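PDB 5DJS: tetratricopeptide TPR_2 repeat protein from Thermobaculum terrenum, which is of unknown function but joins an array of tetratricopeptide repeats to a GT-B fold of glycosyl transferase family 41. Local coordinates for residues 61-66 with 84-89; 228-233 with 256-261; 351-356 with 466-471. The protein carries 1 engineered substitution. One frame throughout, in Å; residues are numbered along the deposited sequence.

Interaction 1. Residues 61-66 with 84-89; sequences LAATLL and GNVLVA
Helices 59-72 and 77-89 run nearly antiparallel where Ala63 faces Val86: the axes of the two short segments approach to 9.5 Å at an angle of 152°, and the CA atoms of Ala63 and Val86 are 6.4 Å apart. Across this gap the contact is made mainly by one side chain. Val86 drives both of its methyls into the surface of 61-66. With CG1 anti to the backbone N (chi1 167°), that methyl reaches the first turn of the segment, 4.0 Å from Ala62 CB and 4.1 Å from Ala63 CB, and it also touches the backbone there. The other methyl, CG2, meets Leu66 one turn further on, lying 3.6 Å from its CD1, where the two side chains cross at a slant. Ala62 CB is touched by both valine methyls, since CG2 also lies 4.0 Å from it. The small alanine side chains are consistent with the close approach of the backbones here, and Leu66 borders Val86 one turn on. Tyr59, one turn before Ala62 and Ala63, also touches Val86, so the valine enters a four-residue hole of Tyr59, Ala62, Ala63 and Leu66 in a knobs-into-holes manner. All four touching residues of the two segments are buried. Segments 61-66 and 84-89 belong to successive tetratricopeptide repeats, and such near-antiparallel packing of neighbouring helices is characteristic of the tetratricopeptide superhelix.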
ATOM      1  N   LEU A  61       9.682 -20.389  -0.199  1.00 44.34           N
ATOM      2  CA  LEU A  61       8.962 -21.465   0.487  1.00 42.63           C
ATOM      3  C   LEU A  61       7.473 -21.378   0.223  1.00 43.52           C
ATOM      4  O   LEU A  61       6.835 -22.380  -0.118  1.00 40.69           O
ATOM      5  CB  LEU A  61       9.190 -21.401   1.997  1.00 42.37           C
ATOM      6  CG  LEU A  61       8.570 -22.501   2.880  1.00 44.82           C
ATOM      7  CD1 LEU A  61       8.927 -23.916   2.424  1.00 44.24           C
ATOM      8  CD2 LEU A  61       8.991 -22.311   4.332  1.00 46.21           C
ATOM      9  N   ALA A  62       6.930 -20.171   0.394  1.00 44.69           N
ATOM     10  CA  ALA A  62       5.506 -19.909   0.195  1.00 43.65           C
ATOM     11  C   ALA A  62       5.028 -20.499  -1.122  1.00 42.00           C
ATOM     12  O   ALA A  62       4.135 -21.351  -1.135  1.00 36.89           O
ATOM     13  CB  ALA A  62       5.239 -18.414   0.225  1.00 45.59           C
ATOM     14  N   ALA A  63       5.671 -20.065  -2.207  1.00 41.17           N
ATOM     15  CA  ALA A  63       5.293 -20.453  -3.566  1.00 40.18           C
ATOM     16  C   ALA A  63       5.285 -21.960  -3.774  1.00 43.14           C
ATOM     17  O   ALA A  63       4.337 -22.485  -4.367  1.00 46.66           O
ATOM     18  CB  ALA A  63       6.206 -19.798  -4.585  1.00 38.49           C
ATOM     19  N   THR A  64       6.307 -22.666  -3.282  1.00 42.86           N
ATOM     20  CA  THR A  64       6.359 -24.121  -3.495  1.00 42.46           C
ATOM     21  C   THR A  64       5.367 -24.877  -2.601  1.00 42.03           C
ATOM     22  O   THR A  64       4.774 -25.844  -3.057  1.00 47.06           O
ATOM     23  CB  THR A  64       7.791 -24.719  -3.441  1.00 42.24           C
ATOM     24  OG1 THR A  64       8.404 -24.454  -2.190  1.00 43.48           O
ATOM     25  CG2 THR A  64       8.653 -24.145  -4.572  1.00 43.27           C
ATOM     26  N   LEU A  65       5.140 -24.431  -1.368  1.00 41.71           N
ATOM     27  CA  LEU A  65       4.022 -24.966  -0.565  1.00 42.08           C
ATOM     28  C   LEU A  65       2.638 -24.787  -1.240  1.00 43.41           C
ATOM     29  O   LEU A  65       1.821 -25.721  -1.278  1.00 39.58           O
ATOM     30  CB  LEU A  65       3.997 -24.330   0.820  1.00 42.18           C
ATOM     31  CG  LEU A  65       5.126 -24.755   1.758  1.00 43.52           C
ATOM     32  CD1 LEU A  65       5.094 -23.877   2.988  1.00 43.42           C
ATOM     33  CD2 LEU A  65       5.027 -26.216   2.167  1.00 43.49           C
ATOM     34  N   LEU A  66       2.401 -23.596  -1.786  1.00 43.74           N
ATOM     35  CA  LEU A  66       1.133 -23.283  -2.453  1.00 43.72           C
ATOM     36  C   LEU A  66       0.967 -24.007  -3.777  1.00 45.02           C
ATOM     37  O   LEU A  66      -0.142 -24.433  -4.084  1.00 48.48           O
ATOM     38  CB  LEU A  66       0.969 -21.770  -2.656  1.00 42.80           C
ATOM     39  CG  LEU A  66       0.816 -21.000  -1.342  1.00 41.55           C
ATOM     40  CD1 LEU A  66       1.164 -19.533  -1.519  1.00 40.71           C
ATOM     41  CD2 LEU A  66      -0.589 -21.179  -0.776  1.00 42.44           C
ATOM     42  N   GLY A  84      -1.257 -16.730  -6.516  1.00 47.29           N
ATOM     43  CA  GLY A  84      -1.199 -15.500  -7.311  1.00 46.51           C
ATOM     44  C   GLY A  84      -0.658 -14.294  -6.549  1.00 47.99           C
ATOM     45  O   GLY A  84       0.179 -13.546  -7.078  1.00 47.05           O
ATOM     46  N   ASN A  85      -1.109 -14.117  -5.300  1.00 46.85           N
ATOM     47  CA  ASN A  85      -0.625 -13.011  -4.460  1.00 45.33           C
ATOM     48  C   ASN A  85       0.854 -13.136  -4.119  1.00 42.17           C
ATOM     49  O   ASN A  85       1.586 -12.145  -4.176  1.00 40.30           O
ATOM     50  CB  ASN A  85      -1.442 -12.856  -3.162  1.00 45.48           C
ATOM     51  CG  ASN A  85      -2.831 -12.226  -3.375  1.00 47.37           C
ATOM     52  OD1 ASN A  85      -3.743 -12.499  -2.596  1.00 52.30           O
ATOM     53  ND2 ASN A  85      -2.998 -11.377  -4.393  1.00 44.51           N
ATOM     54  N   VAL A  86       1.284 -14.345  -3.779  1.00 40.60           N
ATOM     55  CA  VAL A  86       2.698 -14.602  -3.539  1.00 40.02           C
ATOM     56  C   VAL A  86       3.531 -14.296  -4.786  1.00 39.92           C
ATOM     57  O   VAL A  86       4.553 -13.612  -4.695  1.00 39.27           O
ATOM     58  CB  VAL A  86       2.941 -16.032  -3.035  1.00 39.75           C
ATOM     59  CG1 VAL A  86       4.426 -16.393  -3.088  1.00 40.97           C
ATOM     60  CG2 VAL A  86       2.434 -16.155  -1.603  1.00 39.45           C
ATOM     61  N   LEU A  87       3.076 -14.767  -5.943  1.00 40.51           N
ATOM     62  CA  LEU A  87       3.790 -14.528  -7.202  1.00 40.85           C
ATOM     63  C   LEU A  87       3.888 -13.043  -7.570  1.00 40.73           C
ATOM     64  O   LEU A  87       4.964 -12.579  -7.956  1.00 39.28           O
ATOM     65  CB  LEU A  87       3.152 -15.311  -8.346  1.00 41.40           C
ATOM     66  CG  LEU A  87       3.283 -16.836  -8.249  1.00 42.81           C
ATOM     67  CD1 LEU A  87       2.375 -17.507  -9.274  1.00 43.74           C
ATOM     68  CD2 LEU A  87       4.716 -17.294  -8.439  1.00 42.31           C
ATOM     69  N   VAL A  88       2.774 -12.315  -7.444  1.00 40.94           N
ATOM     70  CA  VAL A  88       2.776 -10.860  -7.630  1.00 40.48           C
ATOM     71  C   VAL A  88       3.769 -10.210  -6.664  1.00 38.69           C
ATOM     72  O   VAL A  88       4.594  -9.408  -7.083  1.00 36.83           O
ATOM     73  CB  VAL A  88       1.365 -10.240  -7.438  1.00 41.70           C
ATOM     74  CG1 VAL A  88       1.425  -8.719  -7.306  1.00 41.71           C
ATOM     75  CG2 VAL A  88       0.476 -10.594  -8.615  1.00 42.93           C
ATOM     76  N   ALA A  89       3.699 -10.573  -5.383  1.00 37.94           N
ATOM     77  CA  ALA A  89       4.551  -9.944  -4.351  1.00 38.30           C
ATOM     78  C   ALA A  89       6.039 -10.278  -4.526  1.00 38.99           C
ATOM     79  O   ALA A  89       6.900  -9.524  -4.087  1.00 39.97           O
ATOM     80  CB  ALA A  89       4.093 -10.339  -2.954  1.00 36.78           C
TER

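Interaction 2. Residues 228-233 with 256-261; sequences ELCELV and FARRPA
In the parallel-sheet lobe that includes strand 240-243, Cys230 and Val233 of helix 226-236 pack against Arg258 and Pro260, which lie in the turn leading from helix 253-257 to strand 263-266. The backbones are closest at Cys230 and Pro260, whose CA atoms are 5.5 Å apart. Cys230 SG touches the aliphatic part of Arg258 at two points, 3.9 Å from CB and 3.9 Å from CD. On the proline ring its nearest atom is CG, at 4.1 Å from SG. One turn along the helix, Val233 continues the contact: a chi1 of 170° turns its CG1 toward the proline, 3.9 Å from Pro260 CB. Arg259 adopts positive phi (54°) as the first residue to leave the helical conformation, and the chain turns there to bring Pro260 against the helix. The arginine chain bends at chi3, and its NE is hydrogen-bonded to Phe254 O in helix 253-257. No hydrogen bond joins the two segments, so their cohesion probably rests on van der Waals contact between the cysteine sulfur, the arginine and valine carbons and the proline ring, while the polar end of Arg258 is held by its own side of the contact.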
ATOM      1  N   GLU A 228     -23.074  -5.732  11.628  1.00 52.48           N
ATOM      2  CA  GLU A 228     -22.717  -5.322  13.001  1.00 51.13           C
ATOM      3  C   GLU A 228     -21.888  -4.031  13.041  1.00 51.23           C
ATOM      4  O   GLU A 228     -22.088  -3.187  13.913  1.00 49.85           O
ATOM      5  CB  GLU A 228     -21.939  -6.436  13.727  1.00 49.67           C
ATOM      6  CG  GLU A 228     -22.782  -7.635  14.140  1.00 50.26           C
ATOM      7  CD  GLU A 228     -21.966  -8.754  14.770  1.00 50.98           C
ATOM      8  OE1 GLU A 228     -20.807  -8.971  14.372  1.00 51.00           O
ATOM      9  OE2 GLU A 228     -22.492  -9.443  15.661  1.00 54.90           O
ATOM     10  N   LEU A 229     -20.947  -3.887  12.109  1.00 51.89           N
ATOM     11  CA  LEU A 229     -20.139  -2.675  12.039  1.00 50.97           C
ATOM     12  C   LEU A 229     -20.976  -1.473  11.640  1.00 51.68           C
ATOM     13  O   LEU A 229     -20.771  -0.382  12.168  1.00 52.00           O
ATOM     14  CB  LEU A 229     -18.974  -2.827  11.062  1.00 51.14           C
ATOM     15  CG  LEU A 229     -18.078  -1.586  10.897  1.00 48.55           C
ATOM     16  CD1 LEU A 229     -17.451  -1.179  12.219  1.00 45.55           C
ATOM     17  CD2 LEU A 229     -17.009  -1.862   9.861  1.00 49.29           C
ATOM     18  N   CYS A 230     -21.899  -1.667  10.702  1.00 52.87           N
ATOM     19  CA  CYS A 230     -22.797  -0.587  10.281  1.00 56.17           C
ATOM     20  C   CYS A 230     -23.659  -0.043  11.417  1.00 55.65           C
ATOM     21  O   CYS A 230     -23.768   1.172  11.577  1.00 57.02           O
ATOM     22  CB  CYS A 230     -23.681  -1.024   9.116  1.00 57.59           C
ATOM     23  SG  CYS A 230     -22.755  -1.064   7.572  1.00 65.57           S
ATOM     24  N   GLU A 231     -24.259  -0.932  12.206  1.00 56.77           N
ATOM     25  CA  GLU A 231     -25.086  -0.498  13.330  1.00 62.82           C
ATOM     26  C   GLU A 231     -24.210   0.135  14.437  1.00 59.66           C
ATOM     27  O   GLU A 231     -24.672   1.017  15.154  1.00 55.99           O
ATOM     28  CB  GLU A 231     -26.012  -1.633  13.832  1.00 68.02           C
ATOM     29  CG  GLU A 231     -25.358  -2.698  14.713  1.00 73.50           C
ATOM     30  CD  GLU A 231     -26.141  -4.012  14.800  1.00 77.57           C
ATOM     31  OE1 GLU A 231     -27.078  -4.236  13.992  1.00 74.95           O
ATOM     32  OE2 GLU A 231     -25.793  -4.839  15.678  1.00 77.93           O
ATOM     33  N   LEU A 232     -22.946  -0.285  14.538  1.00 61.27           N
ATOM     34  CA  LEU A 232     -21.957   0.381  15.412  1.00 62.17           C
ATOM     35  C   LEU A 232     -21.593   1.804  14.950  1.00 58.95           C
ATOM     36  O   LEU A 232     -21.505   2.713  15.767  1.00 58.54           O
ATOM     37  CB  LEU A 232     -20.680  -0.470  15.547  1.00 63.58           C
ATOM     38  CG  LEU A 232     -19.471   0.124  16.301  1.00 64.43           C
ATOM     39  CD1 LEU A 232     -19.835   0.534  17.723  1.00 66.12           C
ATOM     40  CD2 LEU A 232     -18.320  -0.870  16.316  1.00 61.64           C
ATOM     41  N   VAL A 233     -21.356   1.978  13.654  1.00 56.99           N
ATOM     42  CA  VAL A 233     -21.029   3.296  13.086  1.00 55.89           C
ATOM     43  C   VAL A 233     -22.215   4.250  13.202  1.00 53.42           C
ATOM     44  O   VAL A 233     -22.040   5.418  13.548  1.00 51.09           O
ATOM     45  CB  VAL A 233     -20.570   3.187  11.607  1.00 56.54           C
ATOM     46  CG1 VAL A 233     -20.458   4.556  10.943  1.00 53.14           C
ATOM     47  CG2 VAL A 233     -19.224   2.473  11.522  1.00 58.33           C
ATOM     48  N   PHE A 256     -19.031   0.157   4.235  1.00 45.52           N
ATOM     49  CA  PHE A 256     -19.188   1.422   3.473  1.00 46.28           C
ATOM     50  C   PHE A 256     -20.287   1.326   2.426  1.00 46.91           C
ATOM     51  O   PHE A 256     -20.967   2.299   2.148  1.00 51.22           O
ATOM     52  CB  PHE A 256     -17.888   1.833   2.756  1.00 45.24           C
ATOM     53  CG  PHE A 256     -16.890   2.519   3.645  1.00 45.00           C
ATOM     54  CD1 PHE A 256     -16.094   1.782   4.524  1.00 44.00           C
ATOM     55  CD2 PHE A 256     -16.743   3.896   3.607  1.00 44.30           C
ATOM     56  CE1 PHE A 256     -15.178   2.400   5.346  1.00 43.82           C
ATOM     57  CE2 PHE A 256     -15.825   4.525   4.432  1.00 43.64           C
ATOM     58  CZ  PHE A 256     -15.041   3.773   5.298  1.00 44.23           C
ATOM     59  N   ALA A 257     -20.439   0.151   1.833  1.00 48.50           N
ATOM     60  CA  ALA A 257     -21.416  -0.068   0.780  1.00 49.05           C
ATOM     61  C   ALA A 257     -22.837   0.270   1.216  1.00 49.42           C
ATOM     62  O   ALA A 257     -23.631   0.712   0.397  1.00 46.17           O
ATOM     63  CB  ALA A 257     -21.340  -1.508   0.285  1.00 48.09           C
ATOM     64  N   ARG A 258     -23.137   0.084   2.504  1.00 51.59           N
ATOM     65  CA  ARG A 258     -24.475   0.346   3.061  1.00 49.82           C
ATOM     66  C   ARG A 258     -24.779   1.817   3.407  1.00 47.28           C
ATOM     67  O   ARG A 258     -25.901   2.120   3.803  1.00 46.96           O
ATOM     68  CB  ARG A 258     -24.702  -0.544   4.288  1.00 51.71           C
ATOM     69  CG  ARG A 258     -25.307  -1.888   3.939  1.00 55.50           C
ATOM     70  CD  ARG A 258     -25.050  -2.922   5.023  1.00 58.60           C
ATOM     71  NE  ARG A 258     -23.955  -3.798   4.614  1.00 62.69           N
ATOM     72  CZ  ARG A 258     -23.978  -5.132   4.597  1.00 64.65           C
ATOM     73  NH1 ARG A 258     -25.042  -5.825   5.013  1.00 64.55           N
ATOM     74  NH2 ARG A 258     -22.895  -5.789   4.175  1.00 63.63           N
ATOM     75  N   ARG A 259     -23.807   2.716   3.219  1.00 45.53           N
ATOM     76  CA  ARG A 259     -23.904   4.131   3.621  1.00 45.28           C
ATOM     77  C   ARG A 259     -24.263   4.355   5.098  1.00 44.68           C
ATOM     78  O   ARG A 259     -25.234   5.042   5.389  1.00 48.40           O
ATOM     79  CB  ARG A 259     -24.883   4.913   2.723  1.00 44.05           C
ATOM     80  CG  ARG A 259     -24.386   5.111   1.312  1.00 45.05           C
ATOM     81  CD  ARG A 259     -24.956   6.359   0.681  1.00 46.34           C
ATOM     82  NE  ARG A 259     -24.016   6.908  -0.299  1.00 49.68           N
ATOM     83  CZ  ARG A 259     -24.184   6.942  -1.623  1.00 52.16           C
ATOM     84  NH1 ARG A 259     -25.281   6.464  -2.212  1.00 54.68           N
ATOM     85  NH2 ARG A 259     -23.232   7.484  -2.381  1.00 54.96           N
ATOM     86  N   PRO A 260     -23.473   3.796   6.039  1.00 42.64           N
ATOM     87  CA  PRO A 260     -23.731   4.069   7.465  1.00 42.05           C
ATOM     88  C   PRO A 260     -23.488   5.525   7.874  1.00 42.46           C
ATOM     89  O   PRO A 260     -23.984   5.960   8.924  1.00 41.44           O
ATOM     90  CB  PRO A 260     -22.760   3.126   8.188  1.00 40.96           C
ATOM     91  CG  PRO A 260     -21.701   2.837   7.182  1.00 40.94           C
ATOM     92  CD  PRO A 260     -22.413   2.792   5.871  1.00 41.08           C
ATOM     93  N   ALA A 261     -22.713   6.248   7.063  1.00 40.95           N
ATOM     94  CA  ALA A 261     -22.456   7.665   7.261  1.00 39.71           C
ATOM     95  C   ALA A 261     -22.817   8.437   5.991  1.00 38.68           C
ATOM     96  O   ALA A 261     -22.671   7.905   4.876  1.00 37.35           O
ATOM     97  CB  ALA A 261     -20.992   7.882   7.600  1.00 40.52           C
TER

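Interaction 3. Residues 351-356 with 466-471; sequences AKILLA and EEYIDI
The ring of Tyr468 receives Ile353 at its edge: the isoleucine CD1 comes in near the ring plane, 4.0 Å from CE1, and segment 351-356 covers neither face. The two side chains cross at about a right angle. A chi1 of 180° sets the tyrosine CG opposite the backbone N, and the ring edge then lies beside Ile353. At the far end its hydroxyl has two hydrogen bonds, accepting from Trp350 NE1 and donating to Asp415 O. These bonds fix the position of the hydroxyl end. Ile469 supplies the larger part of the contact from its own helix. Its CG2 lies 4.0 Å from Ile353 CG1, and its CD1 rests against Lys352, 4.0 Å from CB and equally 4.0 Å from CD. The lysine is extended beyond CG, so its methylenes run past the isoleucine while the ammonium end leads away from the contact. The segment axes approach to 9.8 Å and make an angle of 38°. Ile353 goes on to touch Ala472 and Leu473 further along helix 465-477, and Tyr468 touches Leu438 of strand 435-438 and Ser462 of strand 461-462. Thus helix 344-356, on the crossover between strands 332-335 and 361-365, packs against helix 465-477, which follows the outermost strand 461-462 of the same parallel sheet.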
ATOM      1  N   ALA A 351      18.882  -0.623 -16.375  1.00 49.91           N
ATOM      2  CA  ALA A 351      19.990  -1.204 -17.123  1.00 52.27           C
ATOM      3  C   ALA A 351      20.681  -0.153 -17.988  1.00 55.18           C
ATOM      4  O   ALA A 351      21.908  -0.055 -17.967  1.00 58.86           O
ATOM      5  CB  ALA A 351      19.507  -2.364 -17.983  1.00 52.22           C
ATOM      6  N   LYS A 352      19.896   0.632 -18.728  1.00 54.94           N
ATOM      7  CA  LYS A 352      20.438   1.687 -19.602  1.00 55.79           C
ATOM      8  C   LYS A 352      21.228   2.760 -18.850  1.00 53.13           C
ATOM      9  O   LYS A 352      22.254   3.234 -19.341  1.00 54.72           O
ATOM     10  CB  LYS A 352      19.327   2.338 -20.432  1.00 59.52           C
ATOM     11  CG  LYS A 352      18.814   1.433 -21.541  1.00 64.16           C
ATOM     12  CD  LYS A 352      17.695   2.079 -22.333  1.00 71.86           C
ATOM     13  CE  LYS A 352      17.123   1.100 -23.345  1.00 77.89           C
ATOM     14  NZ  LYS A 352      15.956   1.688 -24.058  1.00 83.29           N
ATOM     15  N   ILE A 353      20.743   3.127 -17.668  1.00 49.87           N
ATOM     16  CA  ILE A 353      21.479   3.983 -16.728  1.00 47.10           C
ATOM     17  C   ILE A 353      22.813   3.334 -16.320  1.00 48.52           C
ATOM     18  O   ILE A 353      23.845   4.000 -16.318  1.00 48.09           O
ATOM     19  CB  ILE A 353      20.628   4.288 -15.463  1.00 47.11           C
ATOM     20  CG1 ILE A 353      19.465   5.234 -15.811  1.00 46.56           C
ATOM     21  CG2 ILE A 353      21.470   4.891 -14.343  1.00 48.27           C
ATOM     22  CD1 ILE A 353      18.343   5.266 -14.791  1.00 44.58           C
ATOM     23  N   LEU A 354      22.788   2.045 -15.978  1.00 48.49           N
ATOM     24  CA  LEU A 354      23.991   1.344 -15.512  1.00 48.12           C
ATOM     25  C   LEU A 354      25.018   1.063 -16.622  1.00 51.89           C
ATOM     26  O   LEU A 354      26.211   0.902 -16.322  1.00 51.61           O
ATOM     27  CB  LEU A 354      23.623   0.055 -14.762  1.00 46.65           C
ATOM     28  CG  LEU A 354      22.926   0.214 -13.399  1.00 48.37           C
ATOM     29  CD1 LEU A 354      22.373  -1.114 -12.885  1.00 47.12           C
ATOM     30  CD2 LEU A 354      23.848   0.817 -12.355  1.00 50.74           C
ATOM     31  N   LEU A 355      24.578   0.989 -17.882  1.00 53.62           N
ATOM     32  CA  LEU A 355      25.513   0.880 -19.007  1.00 55.07           C
ATOM     33  C   LEU A 355      26.235   2.207 -19.200  1.00 60.50           C
ATOM     34  O   LEU A 355      27.457   2.235 -19.353  1.00 63.17           O
ATOM     35  CB  LEU A 355      24.805   0.491 -20.305  1.00 52.14           C
ATOM     36  CG  LEU A 355      24.228  -0.916 -20.420  1.00 53.57           C
ATOM     37  CD1 LEU A 355      23.618  -1.104 -21.810  1.00 53.66           C
ATOM     38  CD2 LEU A 355      25.267  -1.990 -20.145  1.00 53.15           C
ATOM     39  N   ALA A 356      25.463   3.295 -19.181  1.00 65.74           N
ATOM     40  CA  ALA A 356      25.985   4.656 -19.387  1.00 66.17           C
ATOM     41  C   ALA A 356      26.827   5.205 -18.234  1.00 63.16           C
ATOM     42  O   ALA A 356      27.554   6.179 -18.428  1.00 65.13           O
ATOM     43  CB  ALA A 356      24.837   5.612 -19.695  1.00 68.02           C
ATOM     44  N   GLU A 466      12.974   8.258 -21.527  1.00 70.58           N
ATOM     45  CA  GLU A 466      14.337   8.650 -21.884  1.00 74.36           C
ATOM     46  C   GLU A 466      14.768   9.896 -21.089  1.00 70.48           C
ATOM     47  O   GLU A 466      15.957  10.075 -20.823  1.00 73.16           O
ATOM     48  CB  GLU A 466      14.503   8.789 -23.412  1.00 79.99           C
ATOM     49  CG  GLU A 466      14.331  10.186 -23.994  1.00 85.83           C
ATOM     50  CD  GLU A 466      14.195  10.193 -25.509  1.00 89.69           C
ATOM     51  OE1 GLU A 466      14.220  11.295 -26.100  1.00 90.43           O
ATOM     52  OE2 GLU A 466      14.060   9.106 -26.114  1.00 92.15           O
ATOM     53  N   GLU A 467      13.803  10.735 -20.699  1.00 65.57           N
ATOM     54  CA  GLU A 467      14.066  11.864 -19.796  1.00 61.50           C
ATOM     55  C   GLU A 467      14.379  11.382 -18.375  1.00 57.26           C
ATOM     56  O   GLU A 467      15.162  12.010 -17.661  1.00 55.13           O
ATOM     57  CB  GLU A 467      12.879  12.842 -19.793  1.00 62.66           C
ATOM     58  CG  GLU A 467      13.110  14.130 -19.002  1.00 67.18           C
ATOM     59  CD  GLU A 467      11.964  15.133 -19.102  1.00 69.70           C
ATOM     60  OE1 GLU A 467      10.971  14.877 -19.827  1.00 69.36           O
ATOM     61  OE2 GLU A 467      12.063  16.195 -18.446  1.00 71.20           O
ATOM     62  N   TYR A 468      13.742  10.283 -17.967  1.00 55.03           N
ATOM     63  CA  TYR A 468      14.028   9.617 -16.686  1.00 53.13           C
ATOM     64  C   TYR A 468      15.503   9.253 -16.610  1.00 54.72           C
ATOM     65  O   TYR A 468      16.162   9.562 -15.621  1.00 54.95           O
ATOM     66  CB  TYR A 468      13.161   8.359 -16.544  1.00 49.41           C
ATOM     67  CG  TYR A 468      13.318   7.530 -15.276  1.00 45.53           C
ATOM     68  CD1 TYR A 468      14.383   6.637 -15.112  1.00 42.99           C
ATOM     69  CD2 TYR A 468      12.352   7.574 -14.272  1.00 44.52           C
ATOM     70  CE1 TYR A 468      14.493   5.853 -13.971  1.00 40.89           C
ATOM     71  CE2 TYR A 468      12.460   6.795 -13.124  1.00 40.64           C
ATOM     72  CZ  TYR A 468      13.525   5.938 -12.980  1.00 39.23           C
ATOM     73  OH  TYR A 468      13.624   5.181 -11.844  1.00 37.82           O
ATOM     74  N   ILE A 469      16.002   8.616 -17.672  1.00 56.72           N
ATOM     75  CA  ILE A 469      17.411   8.207 -17.776  1.00 56.40           C
ATOM     76  C   ILE A 469      18.330   9.433 -17.667  1.00 57.91           C
ATOM     77  O   ILE A 469      19.239   9.449 -16.831  1.00 58.51           O
ATOM     78  CB  ILE A 469      17.693   7.446 -19.101  1.00 56.62           C
ATOM     79  CG1 ILE A 469      16.957   6.097 -19.124  1.00 56.87           C
ATOM     80  CG2 ILE A 469      19.185   7.185 -19.281  1.00 56.40           C
ATOM     81  CD1 ILE A 469      16.807   5.486 -20.505  1.00 55.77           C
ATOM     82  N   ASP A 470      18.069  10.448 -18.502  1.00 57.70           N
ATOM     83  CA  ASP A 470      18.885  11.679 -18.573  1.00 57.98           C
ATOM     84  C   ASP A 470      19.035  12.390 -17.229  1.00 58.79           C
ATOM     85  O   ASP A 470      20.128  12.858 -16.896  1.00 60.42           O
ATOM     86  CB  ASP A 470      18.307  12.677 -19.591  1.00 58.28           C
ATOM     87  CG  ASP A 470      18.448  12.209 -21.027  1.00 59.48           C
ATOM     88  OD1 ASP A 470      19.066  11.157 -21.283  1.00 65.21           O
ATOM     89  OD2 ASP A 470      17.923  12.898 -21.919  1.00 61.06           O
ATOM     90  N   ILE A 471      17.944  12.467 -16.469  1.00 58.39           N
ATOM     91  CA  ILE A 471      17.977  13.080 -15.137  1.00 58.50           C
ATOM     92  C   ILE A 471      18.874  12.270 -14.192  1.00 56.06           C
ATOM     93  O   ILE A 471      19.661  12.853 -13.447  1.00 56.80           O
ATOM     94  CB  ILE A 471      16.553  13.290 -14.560  1.00 59.89           C
ATOM     95  CG1 ILE A 471      15.826  14.370 -15.376  1.00 61.81           C
ATOM     96  CG2 ILE A 471      16.605  13.716 -13.093  1.00 60.94           C
ATOM     97  CD1 ILE A 471      14.328  14.449 -15.158  1.00 61.09           C
TER

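From the N terminus the three contacts follow one another in series; none nests within or crosses another. Interaction 1 closes a short helical hairpin, with 17 intervening residues, between successive tetratricopeptide repeats. Interaction 2 closes a 22-residue loop in the first parallel-sheet lobe, spanning strand 240-243. Interaction 3 spans 109 residues and ties an early helix of the second parallel-sheet lobe to a late one, past most of that sheet; the side chain of Tyr468 is about 12 Å from the bound uridine-5'-diphosphate. Interactions 2 and 3 are on opposite sides of the chain's centre, about 50 Å apart between centres, while the centre of interaction 1 lies about 34 and 32 Å from theirs, respectively.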